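Local atomic coordinates of glucosamine kinase (Streptacidiphilus jiangxiensis, PDB entry 6HWL), a protein that catalyses the ATP-dependent, magnesium-requiring phosphorylation of D-glucosamine to D-glucosamine 6-phosphate, and acts to a lesser extent on glucose. Residues Y283-A288 / L398-Y403. Numbering follows the deposited sequence.
Sequences YAELDA and LTPLRY
Pro400 and Tyr403, on the first turns of helix 398-416, pack against Tyr283 and Leu286, where helix 266-283 runs out into a loop. The start of one helix thus rests on the C-terminal end of another and the loop after it, in the mainly helical C-terminal lobe of the kinase-like fold. The nearest CA atoms, those of Tyr283 and Pro400, are 5.6 Å apart, and 261 Å² is buried in all.

Pro400 presents its pyrrolidine ring to the other segment, and two partners divide the ring: Leu286 at CB and CG, Glu285 at CD. The Leu286 side chain runs at a slant to that of Pro400 and brings its CD2 methyl to 3.7 Å from Pro400 CG. At the neighbouring corner, OE2 of Glu285 lies 3.8 Å from Pro400 CD. With CG lodged between backbone N and carbonyl carbon (chi1 81°) and the chain extended beyond it, the Glu285 side chain runs at about a right angle to that of Pro400, and OE2 alone reaches CD, a contact on the exposed margin.

Tyr283 reaches farther along the helix. Its CB points neither at nor away from the helix, but the ring, swung to the backbone N side (chi1 -68°), carries Tyr283 CE1 to 3.4 Å from Pro400 O and 3.9 Å from Tyr403 CB. Both partners approach the ring obliquely. The hydroxyl lies against the Tyr403 carbonyl carbon, a van der Waals approach with Tyr283 OH 3.4 Å from Tyr403 C.

Met253 of helix 243-261 touches both Tyr283 and Leu286, while Val282 contacts Pro400 and Tyr403, extending the apolar seam. Thr399 OG1 hydrogen-bonds Asp213 of the second subunit in the crystal assembly. Tyr403 also folds back on its own helix: Thr399 O, which accepts the i to i-4 hydrogen bond from Tyr403 N at 3.0 Å, sits 3.5 Å above the plane of the Tyr403 ring, offset toward the rim.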
loop_
_atom_site.group_PDB
_atom_site.type_symbol
_atom_site.label_atom_id
_atom_site.label_comp_id
_atom_site.label_asym_id
_atom_site.label_seq_id
_atom_site.Cartn_x
_atom_site.Cartn_y
_atom_site.Cartn_z
ATOM N N TYR A 283 -7.205 2.589 -15.487
ATOM C CA TYR A 283 -8.364 1.754 -15.192
ATOM C C TYR A 283 -8.131 0.295 -15.563
ATOM O O TYR A 283 -8.778 -0.590 -14.992
ATOM C CB TYR A 283 -9.603 2.272 -15.930
ATOM C CG TYR A 283 -10.119 3.612 -15.449
ATOM C CD1 TYR A 283 -9.593 4.221 -14.317
ATOM C CD2 TYR A 283 -11.144 4.261 -16.126
ATOM C CE1 TYR A 283 -10.065 5.445 -13.878
ATOM C CE2 TYR A 283 -11.625 5.484 -15.693
ATOM C CZ TYR A 283 -11.084 6.069 -14.568
ATOM O OH TYR A 283 -11.558 7.286 -14.133
ATOM N N ALA A 284 -7.221 0.026 -16.504
ATOM C CA ALA A 284 -6.979 -1.343 -16.944
ATOM C C ALA A 284 -6.237 -2.170 -15.904
ATOM O O ALA A 284 -6.315 -3.403 -15.945
ATOM C CB ALA A 284 -6.198 -1.341 -18.258
ATOM N N GLU A 285 -5.523 -1.533 -14.976
ATOM C CA GLU A 285 -4.788 -2.267 -13.953
ATOM C C GLU A 285 -5.684 -2.767 -12.827
ATOM O O GLU A 285 -5.188 -3.437 -11.914
ATOM C CB GLU A 285 -3.667 -1.396 -13.378
ATOM C CG GLU A 285 -4.113 -0.404 -12.314
ATOM C CD GLU A 285 -3.024 0.589 -11.947
ATOM O OE1 GLU A 285 -2.062 0.734 -12.732
ATOM O OE2 GLU A 285 -3.127 1.223 -10.877
ATOM N N LEU A 286 -6.984 -2.464 -12.870
ATOM C CA LEU A 286 -7.901 -2.945 -11.843
ATOM C C LEU A 286 -8.100 -4.451 -11.901
ATOM O O LEU A 286 -8.462 -5.056 -10.885
ATOM C CB LEU A 286 -9.254 -2.244 -11.974
ATOM C CG LEU A 286 -9.281 -0.746 -11.674
ATOM C CD1 LEU A 286 -10.647 -0.172 -12.008
ATOM C CD2 LEU A 286 -8.934 -0.495 -10.219
ATOM N N ASP A 287 -7.876 -5.070 -13.062
ATOM C CA ASP A 287 -8.065 -6.509 -13.192
ATOM C C ASP A 287 -7.084 -7.303 -12.341
ATOM O O ASP A 287 -7.377 -8.449 -11.985
ATOM C CB ASP A 287 -7.939 -6.923 -14.659
ATOM C CG ASP A 287 -8.936 -6.207 -15.552
ATOM O OD1 ASP A 287 -10.051 -5.904 -15.077
ATOM O OD2 ASP A 287 -8.602 -5.946 -16.727
ATOM N N ALA A 288 -5.934 -6.723 -12.005
ATOM C CA ALA A 288 -4.959 -7.382 -11.147
ATOM C C ALA A 288 -5.252 -7.197 -9.665
ATOM O O ALA A 288 -4.518 -7.739 -8.832
ATOM C CB ALA A 288 -3.551 -6.869 -11.460
ATOM N N LEU A 398 -5.622 3.637 -4.981
ATOM C CA LEU A 398 -5.656 5.087 -4.814
ATOM C C LEU A 398 -5.721 5.802 -6.159
ATOM O O LEU A 398 -6.635 6.594 -6.409
ATOM C CB LEU A 398 -4.439 5.552 -4.011
ATOM C CG LEU A 398 -4.457 5.229 -2.515
ATOM C CD1 LEU A 398 -3.222 5.791 -1.825
ATOM C CD2 LEU A 398 -5.727 5.764 -1.870
ATOM N N THR A 399 -4.763 5.526 -7.042
ATOM C CA THR A 399 -4.717 6.236 -8.320
ATOM C C THR A 399 -5.925 5.950 -9.205
ATOM O O THR A 399 -6.554 6.916 -9.672
ATOM C CB THR A 399 -3.401 5.922 -9.042
ATOM O OG1 THR A 399 -2.297 6.357 -8.238
ATOM C CG2 THR A 399 -3.350 6.631 -10.389
ATOM N N PRO A 400 -6.311 4.694 -9.477
ATOM C CA PRO A 400 -7.488 4.490 -10.341
ATOM C C PRO A 400 -8.768 5.074 -9.767
ATOM O O PRO A 400 -9.550 5.678 -10.511
ATOM C CB PRO A 400 -7.563 2.963 -10.479
ATOM C CG PRO A 400 -6.835 2.437 -9.298
ATOM C CD PRO A 400 -5.723 3.408 -9.060
ATOM N N LEU A 401 -9.004 4.922 -8.461
ATOM C CA LEU A 401 -10.218 5.478 -7.872
ATOM C C LEU A 401 -10.168 6.999 -7.805
ATOM O O LEU A 401 -11.208 7.655 -7.937
ATOM C CB LEU A 401 -10.454 4.892 -6.479
ATOM C CG LEU A 401 -10.731 3.388 -6.408
ATOM C CD1 LEU A 401 -11.218 2.989 -5.022
ATOM C CD2 LEU A 401 -11.732 2.965 -7.475
ATOM N N ARG A 402 -8.981 7.577 -7.602
ATOM C CA ARG A 402 -8.864 9.032 -7.592
ATOM C C ARG A 402 -9.217 9.622 -8.950
ATOM O O ARG A 402 -9.922 10.634 -9.030
ATOM C CB ARG A 402 -7.454 9.448 -7.174
ATOM C CG ARG A 402 -7.203 10.942 -7.233
ATOM C CD ARG A 402 -8.176 11.704 -6.348
ATOM N NE ARG A 402 -7.961 13.146 -6.429
ATOM C CZ ARG A 402 -7.115 13.818 -5.655
ATOM N NH1 ARG A 402 -6.981 15.129 -5.798
ATOM N NH2 ARG A 402 -6.402 13.178 -4.738
ATOM N N TYR A 403 -8.734 9.004 -10.032
ATOM C CA TYR A 403 -9.118 9.449 -11.367
ATOM C C TYR A 403 -10.622 9.328 -11.570
ATOM O O TYR A 403 -11.248 10.204 -12.178
ATOM C CB TYR A 403 -8.370 8.646 -12.432
ATOM C CG TYR A 403 -6.885 8.934 -12.514
ATOM C CD1 TYR A 403 -6.326 10.018 -11.849
ATOM C CD2 TYR A 403 -6.045 8.125 -13.267
ATOM C CE1 TYR A 403 -4.970 10.283 -11.926
ATOM C CE2 TYR A 403 -4.689 8.383 -13.351
ATOM C CZ TYR A 403 -4.157 9.461 -12.680
ATOM O OH TYR A 403 -2.809 9.718 -12.762
#